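Local coordinates for cytochrome C-type biogenesis protein ccmF (Thermus thermophilus, PDB 6ZMQ) that binds heme b within the membrane and probably serves as the heme lyase that joins heme to cytochrome c during its maturation, at residues Lys131-Leu145 / Tyr204-Thr218. Numbering follows the deposited sequence.
With PTY (phosphatidylethanolamine), chain E.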
loop_
_atom_site.group_PDB
_atom_site.type_symbol
_atom_site.label_atom_id
_atom_site.label_comp_id
_atom_site.label_asym_id
_atom_site.label_seq_id
_atom_site.Cartn_x
_atom_site.Cartn_y
_atom_site.Cartn_z
ATOM N N LYS A 131 -15.395 11.587 18.395
ATOM C CA LYS A 131 -15.886 10.259 18.706
ATOM C C LYS A 131 -17.122 10.312 19.607
ATOM O O LYS A 131 -17.249 11.200 20.458
ATOM C CB LYS A 131 -14.764 9.482 19.394
ATOM C CG LYS A 131 -14.089 10.327 20.494
ATOM C CD LYS A 131 -13.131 9.561 21.387
ATOM C CE LYS A 131 -12.001 10.468 21.857
ATOM N NZ LYS A 131 -11.474 11.297 20.759
ATOM N N PRO A 132 -18.073 9.406 19.397
ATOM C CA PRO A 132 -19.091 9.112 20.421
ATOM C C PRO A 132 -18.642 7.996 21.367
ATOM O O PRO A 132 -19.222 6.902 21.410
ATOM C CB PRO A 132 -20.299 8.725 19.562
ATOM C CG PRO A 132 -19.673 8.052 18.374
ATOM C CD PRO A 132 -18.499 8.939 18.063
ATOM N N LEU A 133 -17.594 8.269 22.145
ATOM C CA LEU A 133 -16.947 7.239 22.947
ATOM C C LEU A 133 -16.882 7.629 24.420
ATOM O O LEU A 133 -16.652 8.795 24.761
ATOM C CB LEU A 133 -15.556 6.934 22.374
ATOM C CG LEU A 133 -14.755 5.786 22.971
ATOM C CD1 LEU A 133 -15.272 4.540 22.337
ATOM C CD2 LEU A 133 -13.289 5.940 22.605
ATOM N N ASP A 134 -17.098 6.625 25.275
ATOM C CA ASP A 134 -17.141 6.789 26.723
ATOM C C ASP A 134 -15.757 7.163 27.270
ATOM O O ASP A 134 -14.744 6.739 26.707
ATOM C CB ASP A 134 -17.709 5.490 27.337
ATOM C CG ASP A 134 -16.910 4.249 26.970
ATOM O OD1 ASP A 134 -15.784 4.072 27.480
ATOM O OD2 ASP A 134 -17.413 3.433 26.165
ATOM N N PRO A 135 -15.684 7.975 28.346
ATOM C CA PRO A 135 -14.466 8.785 28.592
ATOM C C PRO A 135 -13.185 8.043 28.984
ATOM O O PRO A 135 -12.105 8.622 28.796
ATOM C CB PRO A 135 -14.916 9.734 29.715
ATOM C CG PRO A 135 -16.405 9.806 29.554
ATOM C CD PRO A 135 -16.762 8.390 29.265
ATOM N N TRP A 136 -13.258 6.821 29.534
ATOM C CA TRP A 136 -12.041 6.097 29.919
ATOM C C TRP A 136 -11.193 5.733 28.702
ATOM O O TRP A 136 -10.015 6.127 28.595
ATOM C CB TRP A 136 -12.391 4.824 30.703
ATOM C CG TRP A 136 -12.959 5.013 32.095
ATOM C CD1 TRP A 136 -12.313 4.783 33.277
ATOM C CD2 TRP A 136 -14.297 5.398 32.444
ATOM N NE1 TRP A 136 -13.151 5.033 34.335
ATOM C CE2 TRP A 136 -14.375 5.412 33.851
ATOM C CE3 TRP A 136 -15.433 5.745 31.703
ATOM C CZ2 TRP A 136 -15.540 5.756 34.529
ATOM C CZ3 TRP A 136 -16.585 6.098 32.378
ATOM C CH2 TRP A 136 -16.629 6.105 33.779
ATOM N N ARG A 137 -11.792 5.068 27.724
ATOM C CA ARG A 137 -11.000 4.792 26.545
ATOM C C ARG A 137 -11.004 5.945 25.553
ATOM O O ARG A 137 -10.199 5.925 24.625
ATOM C CB ARG A 137 -11.420 3.483 25.873
ATOM C CG ARG A 137 -12.759 3.289 25.229
ATOM C CD ARG A 137 -13.046 1.800 25.387
ATOM N NE ARG A 137 -13.448 1.163 24.133
ATOM C CZ ARG A 137 -14.668 1.191 23.615
ATOM N NH1 ARG A 137 -15.662 1.782 24.265
ATOM N NH2 ARG A 137 -14.900 0.582 22.461
ATOM N N ALA A 138 -11.805 6.993 25.779
ATOM C CA ALA A 138 -11.614 8.232 25.026
ATOM C C ALA A 138 -10.315 8.922 25.435
ATOM O O ALA A 138 -9.524 9.347 24.576
ATOM C CB ALA A 138 -12.816 9.155 25.231
ATOM N N SER A 139 -10.058 8.981 26.747
ATOM C CA SER A 139 -8.790 9.490 27.260
ATOM C C SER A 139 -7.620 8.626 26.809
ATOM O O SER A 139 -6.549 9.148 26.467
ATOM C CB SER A 139 -8.831 9.550 28.784
ATOM O OG SER A 139 -8.528 8.284 29.347
ATOM N N LEU A 140 -7.819 7.303 26.742
ATOM C CA LEU A 140 -6.679 6.492 26.326
ATOM C C LEU A 140 -6.425 6.488 24.815
ATOM O O LEU A 140 -5.248 6.395 24.419
ATOM C CB LEU A 140 -6.799 5.066 26.854
ATOM C CG LEU A 140 -5.876 4.817 28.064
ATOM C CD1 LEU A 140 -5.678 3.364 28.291
ATOM C CD2 LEU A 140 -4.494 5.496 27.956
ATOM N N VAL A 141 -7.464 6.603 23.957
ATOM C CA VAL A 141 -7.195 6.735 22.517
ATOM C C VAL A 141 -6.502 8.062 22.236
ATOM O O VAL A 141 -5.580 8.118 21.407
ATOM C CB VAL A 141 -8.453 6.565 21.621
ATOM C CG1 VAL A 141 -8.977 5.163 21.641
ATOM C CG2 VAL A 141 -9.568 7.593 21.846
ATOM N N LEU A 142 -6.859 9.124 22.988
ATOM C CA LEU A 142 -6.149 10.386 22.826
ATOM C C LEU A 142 -4.712 10.292 23.316
ATOM O O LEU A 142 -3.822 10.852 22.671
ATOM C CB LEU A 142 -6.906 11.526 23.511
ATOM C CG LEU A 142 -8.264 11.907 22.901
ATOM C CD1 LEU A 142 -8.693 13.273 23.351
ATOM C CD2 LEU A 142 -8.201 11.880 21.377
ATOM N N ALA A 143 -4.468 9.529 24.399
ATOM C CA ALA A 143 -3.107 9.352 24.917
ATOM C C ALA A 143 -2.174 8.696 23.896
ATOM O O ALA A 143 -1.087 9.220 23.611
ATOM C CB ALA A 143 -3.142 8.535 26.200
ATOM N N VAL A 144 -2.619 7.600 23.267
ATOM C CA VAL A 144 -1.727 6.915 22.323
ATOM C C VAL A 144 -1.619 7.685 20.991
ATOM O O VAL A 144 -0.531 7.754 20.391
ATOM C CB VAL A 144 -2.163 5.445 22.142
ATOM C CG1 VAL A 144 -3.595 5.372 21.828
ATOM C CG2 VAL A 144 -1.333 4.690 21.087
ATOM N N LEU A 145 -2.709 8.331 20.532
ATOM C CA LEU A 145 -2.632 9.084 19.274
ATOM C C LEU A 145 -1.806 10.368 19.420
ATOM O O LEU A 145 -1.008 10.703 18.527
ATOM C CB LEU A 145 -4.040 9.377 18.746
ATOM C CG LEU A 145 -4.897 8.228 18.197
ATOM C CD1 LEU A 145 -6.153 8.786 17.561
ATOM C CD2 LEU A 145 -4.095 7.440 17.173
ATOM N N TYR A 204 -5.914 0.721 16.132
ATOM C CA TYR A 204 -4.855 0.304 17.059
ATOM C C TYR A 204 -4.971 1.025 18.386
ATOM O O TYR A 204 -4.894 0.389 19.447
ATOM C CB TYR A 204 -3.467 0.581 16.461
ATOM C CG TYR A 204 -2.318 0.505 17.472
ATOM C CD1 TYR A 204 -1.803 -0.729 17.859
ATOM C CD2 TYR A 204 -1.733 1.664 18.017
ATOM C CE1 TYR A 204 -0.761 -0.820 18.765
ATOM C CE2 TYR A 204 -0.695 1.577 18.937
ATOM C CZ TYR A 204 -0.217 0.331 19.303
ATOM O OH TYR A 204 0.823 0.217 20.199
ATOM N N ALA A 205 -5.218 2.341 18.317
ATOM C CA ALA A 205 -5.489 3.182 19.476
ATOM C C ALA A 205 -6.638 2.637 20.299
ATOM O O ALA A 205 -6.455 2.343 21.491
ATOM C CB ALA A 205 -5.805 4.598 18.996
ATOM N N TYR A 206 -7.757 2.331 19.619
ATOM C CA TYR A 206 -8.937 1.749 20.253
ATOM C C TYR A 206 -8.611 0.409 20.890
ATOM O O TYR A 206 -8.994 0.164 22.045
ATOM C CB TYR A 206 -10.057 1.595 19.224
ATOM C CG TYR A 206 -11.025 2.764 19.109
ATOM C CD1 TYR A 206 -10.706 3.887 18.355
ATOM C CD2 TYR A 206 -12.275 2.716 19.710
ATOM C CE1 TYR A 206 -11.589 4.942 18.219
ATOM C CE2 TYR A 206 -13.167 3.766 19.576
ATOM C CZ TYR A 206 -12.819 4.876 18.837
ATOM O OH TYR A 206 -13.702 5.922 18.710
ATOM N N ALA A 207 -7.757 -0.384 20.214
ATOM C CA ALA A 207 -7.370 -1.693 20.726
ATOM C C ALA A 207 -6.528 -1.571 21.980
ATOM O O ALA A 207 -6.809 -2.242 22.982
ATOM C CB ALA A 207 -6.607 -2.460 19.672
ATOM N N VAL A 208 -5.576 -0.626 21.988
ATOM C CA VAL A 208 -4.748 -0.431 23.176
ATOM C C VAL A 208 -5.563 0.279 24.241
ATOM O O VAL A 208 -5.319 0.101 25.445
ATOM C CB VAL A 208 -3.446 0.278 22.741
ATOM C CG1 VAL A 208 -2.541 0.641 23.912
ATOM C CG2 VAL A 208 -2.673 -0.629 21.803
ATOM N N ALA A 209 -6.632 0.951 23.823
ATOM C CA ALA A 209 -7.625 1.410 24.767
ATOM C C ALA A 209 -8.426 0.243 25.327
ATOM O O ALA A 209 -8.547 0.121 26.553
ATOM C CB ALA A 209 -8.516 2.412 24.063
ATOM N N ALA A 210 -8.878 -0.667 24.443
ATOM C CA ALA A 210 -9.856 -1.694 24.808
ATOM C C ALA A 210 -9.285 -2.690 25.805
ATOM O O ALA A 210 -9.890 -2.932 26.859
ATOM C CB ALA A 210 -10.340 -2.435 23.561
ATOM N N MET A 211 -8.060 -3.165 25.554
ATOM C CA MET A 211 -7.362 -4.068 26.460
ATOM C C MET A 211 -6.972 -3.416 27.777
ATOM O O MET A 211 -6.654 -4.134 28.733
ATOM C CB MET A 211 -6.088 -4.609 25.803
ATOM C CG MET A 211 -6.333 -5.611 24.699
ATOM S SD MET A 211 -4.934 -5.834 23.571
ATOM C CE MET A 211 -4.192 -4.197 23.492
ATOM N N ALA A 212 -6.957 -2.087 27.847
ATOM C CA ALA A 212 -6.788 -1.448 29.137
ATOM C C ALA A 212 -8.108 -1.048 29.772
ATOM O O ALA A 212 -8.160 -0.864 30.992
ATOM C CB ALA A 212 -5.875 -0.230 29.014
ATOM N N THR A 213 -9.174 -0.903 28.982
ATOM C CA THR A 213 -10.452 -0.480 29.541
ATOM C C THR A 213 -11.336 -1.699 29.805
ATOM O O THR A 213 -12.409 -1.582 30.412
ATOM C CB THR A 213 -11.082 0.553 28.582
ATOM O OG1 THR A 213 -10.074 1.520 28.274
ATOM C CG2 THR A 213 -12.185 1.376 29.233
ATOM N N ARG A 214 -10.855 -2.876 29.380
ATOM C CA ARG A 214 -11.430 -4.201 29.633
ATOM C C ARG A 214 -12.806 -4.371 28.992
ATOM O O ARG A 214 -13.617 -5.184 29.442
ATOM C CB ARG A 214 -11.461 -4.552 31.129
ATOM C CG ARG A 214 -10.074 -4.601 31.751
ATOM C CD ARG A 214 -9.962 -3.725 32.986
ATOM N NE ARG A 214 -8.565 -3.509 33.349
ATOM C CZ ARG A 214 -8.128 -2.485 34.074
ATOM N NH1 ARG A 214 -8.986 -1.593 34.548
ATOM N NH2 ARG A 214 -6.837 -2.366 34.348
ATOM N N ARG A 215 -13.046 -3.624 27.914
ATOM C CA ARG A 215 -14.204 -3.770 27.034
ATOM C C ARG A 215 -13.675 -4.257 25.686
ATOM O O ARG A 215 -13.251 -3.452 24.852
ATOM C CB ARG A 215 -14.961 -2.447 26.923
ATOM C CG ARG A 215 -15.572 -2.002 28.241
ATOM C CD ARG A 215 -16.562 -0.851 28.088
ATOM N NE ARG A 215 -16.396 0.111 29.177
ATOM C CZ ARG A 215 -15.800 1.290 29.047
ATOM N NH1 ARG A 215 -15.305 1.648 27.875
ATOM N NH2 ARG A 215 -15.693 2.109 30.086
ATOM N N TYR A 216 -13.739 -5.575 25.455
ATOM C CA TYR A 216 -12.890 -6.247 24.475
ATOM C C TYR A 216 -13.552 -6.512 23.135
ATOM O O TYR A 216 -12.863 -6.945 22.204
ATOM C CB TYR A 216 -12.410 -7.602 25.016
ATOM C CG TYR A 216 -11.715 -7.543 26.345
ATOM C CD1 TYR A 216 -10.417 -7.061 26.450
ATOM C CD2 TYR A 216 -12.351 -7.998 27.499
ATOM C CE1 TYR A 216 -9.780 -7.004 27.672
ATOM C CE2 TYR A 216 -11.723 -7.951 28.724
ATOM C CZ TYR A 216 -10.440 -7.457 28.803
ATOM O OH TYR A 216 -9.812 -7.416 30.023
ATOM N N GLN A 217 -14.858 -6.310 23.012
ATOM C CA GLN A 217 -15.535 -6.603 21.761
ATOM C C GLN A 217 -16.023 -5.354 21.044
ATOM O O GLN A 217 -15.942 -5.292 19.811
ATOM C CB GLN A 217 -16.698 -7.581 22.018
ATOM C CG GLN A 217 -17.970 -7.409 21.193
ATOM C CD GLN A 217 -17.778 -7.876 19.764
ATOM O OE1 GLN A 217 -16.895 -8.678 19.488
ATOM N NE2 GLN A 217 -18.586 -7.354 18.848
ATOM N N THR A 218 -16.424 -4.323 21.795
ATOM C CA THR A 218 -17.073 -3.140 21.241
ATOM C C THR A 218 -16.149 -2.280 20.387
ATOM O O THR A 218 -16.641 -1.482 19.584
ATOM C CB THR A 218 -17.654 -2.281 22.372
ATOM O OG1 THR A 218 -18.367 -1.171 21.811
ATOM C CG2 THR A 218 -16.547 -1.763 23.290
HETATM C C1 PTY E . 20.871 9.520 18.988
HETATM C C2 PTY E . 27.603 7.919 17.158
HETATM C C3 PTY E . 26.301 7.229 16.751
HETATM O O4 PTY E . 20.330 10.520 18.176
HETATM C C5 PTY E . 21.380 7.657 17.353
HETATM C C6 PTY E . 20.490 8.108 18.527
HETATM O O7 PTY E . 19.111 8.011 18.215
HETATM C C8 PTY E . 18.277 7.485 19.234
HETATM O O10 PTY E . 18.738 7.243 20.298
HETATM C C11 PTY E . 16.779 7.207 19.000
HETATM C C12 PTY E . 16.030 6.816 20.294
HETATM C C13 PTY E . 14.750 5.994 20.031
HETATM C C14 PTY E . 13.544 6.428 20.881
HETATM C C15 PTY E . 12.211 6.214 20.144
HETATM C C16 PTY E . 11.032 5.920 21.089
HETATM C C17 PTY E . 9.921 6.970 20.917
HETATM C C18 PTY E . 8.518 6.430 21.233
HETATM C C19 PTY E . 7.497 7.574 21.258
HETATM C C20 PTY E . 6.181 7.121 21.907
HETATM C C21 PTY E . 5.399 8.319 22.457
HETATM C C22 PTY E . 4.758 7.983 23.810
HETATM C C23 PTY E . 3.432 7.238 23.618
HETATM C C24 PTY E . 2.730 7.034 24.966
HETATM C C25 PTY E . 1.308 6.492 24.791
HETATM C C26 PTY E . 1.180 5.126 25.468
HETATM C C27 PTY E . -0.198 4.967 26.110
HETATM C C28 PTY E . -0.464 3.478 26.314
HETATM C C29 PTY E . -1.483 3.252 27.425
HETATM C C30 PTY E . 20.163 11.730 18.862
HETATM C C31 PTY E . 18.937 11.928 19.754
HETATM O O30 PTY E . 20.976 12.590 18.769
HETATM C C32 PTY E . 17.675 11.584 18.961
HETATM C C33 PTY E . 16.444 11.513 19.868
HETATM C C34 PTY E . 15.181 11.409 19.009
HETATM C C35 PTY E . 13.947 11.261 19.902
HETATM C C36 PTY E . 12.701 11.818 19.209
HETATM C C37 PTY E . 11.708 12.308 20.263
HETATM C C38 PTY E . 10.401 11.523 20.146
HETATM C C39 PTY E . 9.461 11.842 21.310
HETATM C C40 PTY E . 9.445 10.668 22.289
HETATM C C41 PTY E . 8.288 10.791 23.282
HETATM C C42 PTY E . 8.756 11.527 24.537
HETATM C C43 PTY E . 7.842 11.169 25.706
HETATM C C44 PTY E . 6.908 12.346 25.970
HETATM P P1 PTY E . 24.004 7.876 17.832
HETATM O O11 PTY E . 25.245 8.150 16.779
HETATM O O12 PTY E . 23.945 6.403 18.157
HETATM O O13 PTY E . 24.305 8.630 19.103
HETATM O O14 PTY E . 22.560 8.415 17.225
HETATM N N1 PTY E . 28.165 7.240 18.313
#
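Val-141 lies against Ala-205, Tyr-206 and Ala-209, and around it two membrane helices illustrate how alanines permit close approach: the axes of 135-145 and 204-213 come within 8.3 Å, inclined at 133°. With CG1 anti to its carbonyl carbon (chi1 -68°), Val-141 sets that methyl over one face of the Tyr-206 ring, a CH-pi contact 4.2 Å from the centroid, and also against Ala-209 CB at 3.7 Å. Leu-133 and Tyr-206 reach toward each other from opposite directions, Leu-133 CD1 lying 3.6 Å from Tyr-206 CE2. Deeper in, Val-144 straddles Ala-205 and Tyr-204, while Leu-140 divides its branches, CD1 reaching Ala-212 CB at 3.7 Å and CD2 the end of a phosphatidylethanolamine chain. This buried, apolar packing gives way to charge at the solvent side, where the Asp-134 carboxylate joins two arginines: OD1 pairs with Arg-215 NH1 in a salt bridge of weak hydrogen-bond geometry, the carboxylate and guanidinium planes 89° apart rather than flat in a bidentate pair, and OD2 takes Arg-137 NH1 at 3.1 Å. Arg-137 also bridges to Glu-222 through NH2. Were Arg-137 cut back to an alanine, Asp-134 would probably lose one of its two arginine partners and Glu-222 this cation. The chemistry thus implies a division of labour: methyls on alanines and a tyrosine ring join the helices where they are predicted to span the membrane, and a shared carboxylate ties one helix's start to residues just past the other's end.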